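Local coordinates for Non-ribosomal peptide synthetase (Streptomyces halstedii, PDB 3WV4), which is a non-ribosomal peptide synthetase fragment from the AMP-binding enzyme family of the ANL superfamily, at residues Y340-I348 against I390-Y401. Residues are numbered along the deposited sequence; the frame is centred on the assembly and turned at random.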
ATOM      1  N   TYR A 340       8.689   7.085   8.159  1.00 25.86           N
ATOM      2  CA  TYR A 340       9.423   7.558   6.992  1.00 26.06           C
ATOM      3  C   TYR A 340       9.683   6.382   6.113  1.00 25.31           C
ATOM      4  O   TYR A 340       9.923   5.255   6.597  1.00 25.90           O
ATOM      5  CB  TYR A 340      10.728   8.237   7.431  1.00 26.91           C
ATOM      6  CG  TYR A 340      11.804   8.216   6.403  1.00 27.87           C
ATOM      7  CD1 TYR A 340      11.696   9.017   5.213  1.00 29.48           C
ATOM      8  CD2 TYR A 340      12.970   7.472   6.591  1.00 27.63           C
ATOM      9  CE1 TYR A 340      12.721   9.019   4.279  1.00 29.82           C
ATOM     10  CE2 TYR A 340      13.981   7.453   5.636  1.00 29.49           C
ATOM     11  CZ  TYR A 340      13.864   8.253   4.491  1.00 30.73           C
ATOM     12  OH  TYR A 340      14.870   8.213   3.529  1.00 34.28           O
ATOM     13  N   GLY A 341       9.584   6.593   4.823  1.00 25.23           N
ATOM     14  CA  GLY A 341       9.857   5.545   3.882  1.00 26.53           C
ATOM     15  C   GLY A 341       9.987   6.032   2.462  1.00 27.81           C
ATOM     16  O   GLY A 341       9.772   7.206   2.192  1.00 29.92           O
ATOM     17  N   GLN A 342      10.301   5.106   1.558  1.00 29.79           N
ATOM     18  CA  GLN A 342      10.287   5.324   0.108  1.00 32.71           C
ATOM     19  C   GLN A 342       9.624   4.120  -0.475  1.00 29.80           C
ATOM     20  O   GLN A 342       9.741   3.034   0.090  1.00 34.20           O
ATOM     21  CB  GLN A 342      11.718   5.331  -0.490  1.00 32.76           C
ATOM     22  CG  GLN A 342      12.512   6.607  -0.268  1.00 37.79           C
ATOM     23  CD  GLN A 342      13.895   6.582  -0.931  1.00 39.07           C
ATOM     24  OE1 GLN A 342      14.397   5.552  -1.394  1.00 45.94           O
ATOM     25  NE2 GLN A 342      14.479   7.729  -1.029  1.00 40.74           N
ATOM     26  N   THR A 343       9.102   4.279  -1.685  1.00 28.32           N
ATOM     27  CA  THR A 343       8.535   3.186  -2.440  1.00 28.13           C
ATOM     28  C   THR A 343       9.500   2.034  -2.713  1.00 30.23           C
ATOM     29  O   THR A 343       9.118   0.849  -2.611  1.00 30.01           O
ATOM     30  CB  THR A 343       7.966   3.727  -3.759  1.00 28.72           C
ATOM     31  OG1 THR A 343       7.016   4.751  -3.479  1.00 27.09           O
ATOM     32  CG2 THR A 343       7.255   2.629  -4.471  1.00 28.05           C
ATOM     33  N   GLU A 344      10.785   2.370  -2.863  1.00 31.06           N
ATOM     34  CA  GLU A 344      11.838   1.400  -3.145  1.00 31.35           C
ATOM     35  C   GLU A 344      11.999   0.295  -2.100  1.00 29.58           C
ATOM     36  O   GLU A 344      12.515  -0.824  -2.403  1.00 29.04           O
ATOM     37  CB  GLU A 344      13.174   2.153  -3.343  1.00 34.77           C
ATOM     38  CG  GLU A 344      13.334   2.871  -4.679  1.00 34.42           C
ATOM     39  CD  GLU A 344      12.614   4.228  -4.788  1.00 36.09           C
ATOM     40  OE1 GLU A 344      11.768   4.622  -3.947  1.00 34.38           O
ATOM     41  OE2 GLU A 344      12.857   4.897  -5.801  1.00 39.34           O
ATOM     42  N   CYS A 345      11.495   0.527  -0.892  1.00 29.44           N
ATOM     43  CA  CYS A 345      11.432  -0.558   0.115  1.00 27.75           C
ATOM     44  C   CYS A 345      10.178  -0.524   1.016  1.00 27.11           C
ATOM     45  O   CYS A 345      10.164  -1.025   2.129  1.00 28.83           O
ATOM     46  CB  CYS A 345      12.688  -0.462   0.968  1.00 27.94           C
ATOM     47  SG  CYS A 345      12.805   0.976   1.993  1.00 29.64           S
ATOM     48  N   LYS A 346       9.127   0.099   0.519  1.00 27.64           N
ATOM     49  CA  LYS A 346       7.890   0.417   1.231  1.00 25.78           C
ATOM     50  C   LYS A 346       8.059   1.389   2.350  1.00 25.32           C
ATOM     51  O   LYS A 346       7.397   2.441   2.341  1.00 25.37           O
ATOM     52  CB  LYS A 346       7.158  -0.825   1.702  1.00 26.10           C
ATOM     53  CG  LYS A 346       5.904  -0.548   2.481  1.00 26.08           C
ATOM     54  CD  LYS A 346       4.963   0.538   1.970  1.00 27.62           C
ATOM     55  CE  LYS A 346       3.773   0.711   2.940  1.00 26.53           C
ATOM     56  NZ  LYS A 346       2.695   1.677   2.524  1.00 28.13           N
ATOM     57  N   ARG A 347       8.864   1.040   3.360  1.00 25.30           N
ATOM     58  CA  ARG A 347       8.995   1.881   4.526  1.00 23.62           C
ATOM     59  C   ARG A 347      10.331   1.672   5.203  1.00 23.55           C
ATOM     60  O   ARG A 347      10.928   0.577   5.136  1.00 26.64           O
ATOM     61  CB  ARG A 347       7.795   1.694   5.474  1.00 23.33           C
ATOM     62  CG  ARG A 347       7.727   2.731   6.539  1.00 23.42           C
ATOM     63  CD  ARG A 347       6.371   2.885   7.207  1.00 23.92           C
ATOM     64  NE  ARG A 347       5.398   3.421   6.272  1.00 24.81           N
ATOM     65  CZ  ARG A 347       4.136   3.010   6.183  1.00 28.52           C
ATOM     66  NH1 ARG A 347       3.663   2.089   7.043  1.00 29.25           N
ATOM     67  NH2 ARG A 347       3.313   3.577   5.317  1.00 28.35           N
ATOM     68  N   ILE A 348      10.810   2.705   5.838  1.00 23.19           N
ATOM     69  CA  ILE A 348      12.155   2.672   6.400  1.00 25.60           C
ATOM     70  C   ILE A 348      12.171   2.666   7.905  1.00 24.93           C
ATOM     71  O   ILE A 348      12.932   1.877   8.516  1.00 27.27           O
ATOM     72  CB  ILE A 348      12.979   3.873   5.905  1.00 25.51           C
ATOM     73  CG1 ILE A 348      13.189   3.590   4.423  1.00 27.29           C
ATOM     74  CG2 ILE A 348      14.299   3.976   6.660  1.00 26.17           C
ATOM     75  CD1 ILE A 348      13.757   4.661   3.526  1.00 27.90           C
ATOM     76  N   ILE A 390      21.429   8.057   4.005  1.00 36.57           N
ATOM     77  CA  ILE A 390      20.579   7.017   4.612  1.00 35.38           C
ATOM     78  C   ILE A 390      20.537   5.842   3.662  1.00 35.25           C
ATOM     79  O   ILE A 390      20.100   5.974   2.507  1.00 33.15           O
ATOM     80  CB  ILE A 390      19.169   7.560   4.904  1.00 35.23           C
ATOM     81  CG1 ILE A 390      19.261   8.619   6.013  1.00 33.33           C
ATOM     82  CG2 ILE A 390      18.218   6.447   5.334  1.00 36.51           C
ATOM     83  CD1 ILE A 390      18.086   9.557   5.980  1.00 35.61           C
ATOM     84  N   THR A 391      20.983   4.695   4.153  1.00 32.31           N
ATOM     85  CA  THR A 391      20.929   3.496   3.327  1.00 34.46           C
ATOM     86  C   THR A 391      20.199   2.441   4.136  1.00 33.42           C
ATOM     87  O   THR A 391      20.120   2.555   5.350  1.00 31.43           O
ATOM     88  CB  THR A 391      22.287   2.968   2.821  1.00 36.07           C
ATOM     89  OG1 THR A 391      22.976   2.264   3.871  1.00 39.99           O
ATOM     90  CG2 THR A 391      23.133   4.108   2.289  1.00 35.65           C
ATOM     91  N   VAL A 392      19.687   1.428   3.430  1.00 34.45           N
ATOM     92  CA  VAL A 392      18.790   0.441   3.980  1.00 35.25           C
ATOM     93  C   VAL A 392      19.084  -0.947   3.440  1.00 35.47           C
ATOM     94  O   VAL A 392      19.297  -1.134   2.237  1.00 39.04           O
ATOM     95  CB  VAL A 392      17.365   0.788   3.567  1.00 36.50           C
ATOM     96  CG1 VAL A 392      16.395  -0.278   4.010  1.00 33.91           C
ATOM     97  CG2 VAL A 392      16.988   2.154   4.129  1.00 37.35           C
ATOM     98  N   THR A 393      19.012  -1.920   4.310  1.00 33.55           N
ATOM     99  CA  THR A 393      19.187  -3.302   3.928  1.00 35.68           C
ATOM    100  C   THR A 393      18.093  -4.185   4.563  1.00 33.30           C
ATOM    101  O   THR A 393      17.724  -3.987   5.695  1.00 32.57           O
ATOM    102  CB  THR A 393      20.609  -3.706   4.384  1.00 37.86           C
ATOM    103  OG1 THR A 393      21.551  -3.011   3.556  1.00 41.24           O
ATOM    104  CG2 THR A 393      20.818  -5.165   4.244  1.00 39.89           C
ATOM    105  N   GLY A 394      17.572  -5.161   3.843  1.00 33.10           N
ATOM    106  CA  GLY A 394      16.669  -6.091   4.462  1.00 32.46           C
ATOM    107  C   GLY A 394      15.637  -6.671   3.541  1.00 32.02           C
ATOM    108  O   GLY A 394      15.634  -6.397   2.333  1.00 31.56           O
ATOM    109  N   PRO A 395      14.757  -7.488   4.101  1.00 30.71           N
ATOM    110  CA  PRO A 395      13.852  -8.298   3.305  1.00 32.50           C
ATOM    111  C   PRO A 395      12.670  -7.530   2.744  1.00 32.52           C
ATOM    112  O   PRO A 395      11.762  -8.124   2.218  1.00 34.62           O
ATOM    113  CB  PRO A 395      13.364  -9.387   4.288  1.00 32.75           C
ATOM    114  CG  PRO A 395      14.295  -9.309   5.464  1.00 31.92           C
ATOM    115  CD  PRO A 395      14.735  -7.873   5.522  1.00 31.44           C
ATOM    116  N   HIS A 396      12.693  -6.217   2.882  1.00 32.63           N
ATOM    117  CA  HIS A 396      11.676  -5.296   2.341  1.00 29.79           C
ATOM    118  C   HIS A 396      12.228  -4.550   1.128  1.00 30.97           C
ATOM    119  O   HIS A 396      11.462  -3.911   0.406  1.00 25.87           O
ATOM    120  CB  HIS A 396      11.242  -4.285   3.392  1.00 27.79           C
ATOM    121  CG  HIS A 396      12.350  -3.447   3.951  1.00 28.39           C
ATOM    122  ND1 HIS A 396      13.674  -3.859   4.031  1.00 29.86           N
ATOM    123  CD2 HIS A 396      12.311  -2.233   4.539  1.00 28.75           C
ATOM    124  CE1 HIS A 396      14.396  -2.914   4.601  1.00 28.53           C
ATOM    125  NE2 HIS A 396      13.593  -1.920   4.926  1.00 29.65           N
ATOM    126  N   VAL A 397      13.566  -4.569   0.960  1.00 32.86           N
ATOM    127  CA  VAL A 397      14.179  -3.881  -0.169  1.00 33.58           C
ATOM    128  C   VAL A 397      13.659  -4.554  -1.417  1.00 33.96           C
ATOM    129  O   VAL A 397      13.868  -5.743  -1.577  1.00 33.47           O
ATOM    130  CB  VAL A 397      15.687  -3.999  -0.165  1.00 35.61           C
ATOM    131  CG1 VAL A 397      16.212  -3.450  -1.520  1.00 35.47           C
ATOM    132  CG2 VAL A 397      16.267  -3.233   1.025  1.00 34.27           C
ATOM    133  N   MET A 398      12.986  -3.801  -2.278  1.00 31.79           N
ATOM    134  CA  MET A 398      12.262  -4.361  -3.411  1.00 33.65           C
ATOM    135  C   MET A 398      13.247  -4.725  -4.509  1.00 34.60           C
ATOM    136  O   MET A 398      14.435  -4.533  -4.344  1.00 38.37           O
ATOM    137  CB  MET A 398      11.204  -3.342  -3.921  1.00 33.20           C
ATOM    138  CG  MET A 398      10.088  -3.080  -2.902  1.00 32.05           C
ATOM    139  SD  MET A 398       9.043  -4.543  -2.614  1.00 32.21           S
ATOM    140  CE  MET A 398       8.339  -3.958  -1.044  1.00 33.42           C
ATOM    141  N   ALA A 399      12.751  -5.264  -5.606  1.00 33.58           N
ATOM    142  CA  ALA A 399      13.588  -5.853  -6.622  1.00 37.56           C
ATOM    143  C   ALA A 399      14.236  -4.876  -7.627  1.00 39.05           C
ATOM    144  O   ALA A 399      14.811  -5.365  -8.543  1.00 49.70           O
ATOM    145  CB  ALA A 399      12.788  -6.869  -7.406  1.00 37.92           C
ATOM    146  N   GLY A 400      14.147  -3.560  -7.476  1.00 36.07           N
ATOM    147  CA  GLY A 400      14.631  -2.636  -8.484  1.00 37.68           C
ATOM    148  C   GLY A 400      13.448  -1.973  -9.192  1.00 41.47           C
ATOM    149  O   GLY A 400      12.299  -2.095  -8.745  1.00 36.31           O
ATOM    150  N   TYR A 401      13.748  -1.255 -10.282  1.00 40.96           N
ATOM    151  CA  TYR A 401      12.756  -0.634 -11.114  1.00 39.96           C
ATOM    152  C   TYR A 401      12.443  -1.536 -12.290  1.00 42.15           C
ATOM    153  O   TYR A 401      13.323  -2.219 -12.788  1.00 48.41           O
ATOM    154  CB  TYR A 401      13.251   0.724 -11.607  1.00 42.21           C
ATOM    155  CG  TYR A 401      13.628   1.654 -10.475  1.00 40.88           C
ATOM    156  CD1 TYR A 401      12.660   2.146  -9.608  1.00 41.08           C
ATOM    157  CD2 TYR A 401      14.944   2.011 -10.251  1.00 40.73           C
ATOM    158  CE1 TYR A 401      12.994   2.997  -8.564  1.00 39.90           C
ATOM    159  CE2 TYR A 401      15.298   2.866  -9.211  1.00 40.85           C
ATOM    160  CZ  TYR A 401      14.315   3.360  -8.366  1.00 40.18           C
ATOM    161  OH  TYR A 401      14.661   4.191  -7.297  1.00 40.77           O
TER
HETATM  162  O   HOH W   1      14.420  -0.070   7.281  1.00 25.53           O
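Cys345 lies against the His396–Val397 backbone where two loops of the AMP-binding (ANL) fold meet: 340-348, joining strands 335-340 and 349-350, and the turn at the end of strand 388-393, a type I beta turn from Gly394 to Val397. The Tyr340-Gly341-Gln342-Thr343-Glu344 run matches the YGxTE motif of this superfamily.

One well-formed hydrogen bond, and a second of doubtful length, cross the contact. Met398 N donates to Glu344 O at 3.0 Å, with an N-H...O angle of 160° and the donor in the carbonyl plane; Tyr412 OH is a second partner of that oxygen. At the side-chain level, the Glu344 chain bends at chi2 and brings its carboxylate to Tyr401. Tyr401 OH and Glu344 OE2 come within 2.4 Å, a very short and therefore doubtful length for the hydrogen bond that Tyr401 would donate. OE2 lies in the plane of the phenol ring, at its edge, while carboxylate and ring planes stand 88° apart.

Histidine contacts form a second group. Cys345 CB sits over one face of the His396 ring, 4.2 Å from its centroid and 20° off the normal, which meets the geometry of a CH-pi contact; SG approaches more obliquely. At the ring edge, Arg347 O lies in plane, 3.2 Å from His396 CD2.

Apolar packing continues along the strand. Val392 CG2 touches Ile348 CG1 at 4.1 Å, and Val392 CG1 meets Cys345 SG. Farther along, Ile390 CG2 reaches the edge of the Tyr340 ring, whose hydroxyl is hydrogen-bonded to Asp427.

A water completes the junction: it donates to Ile348 O at 2.7 Å and lies 3.1 Å from His396 NE2.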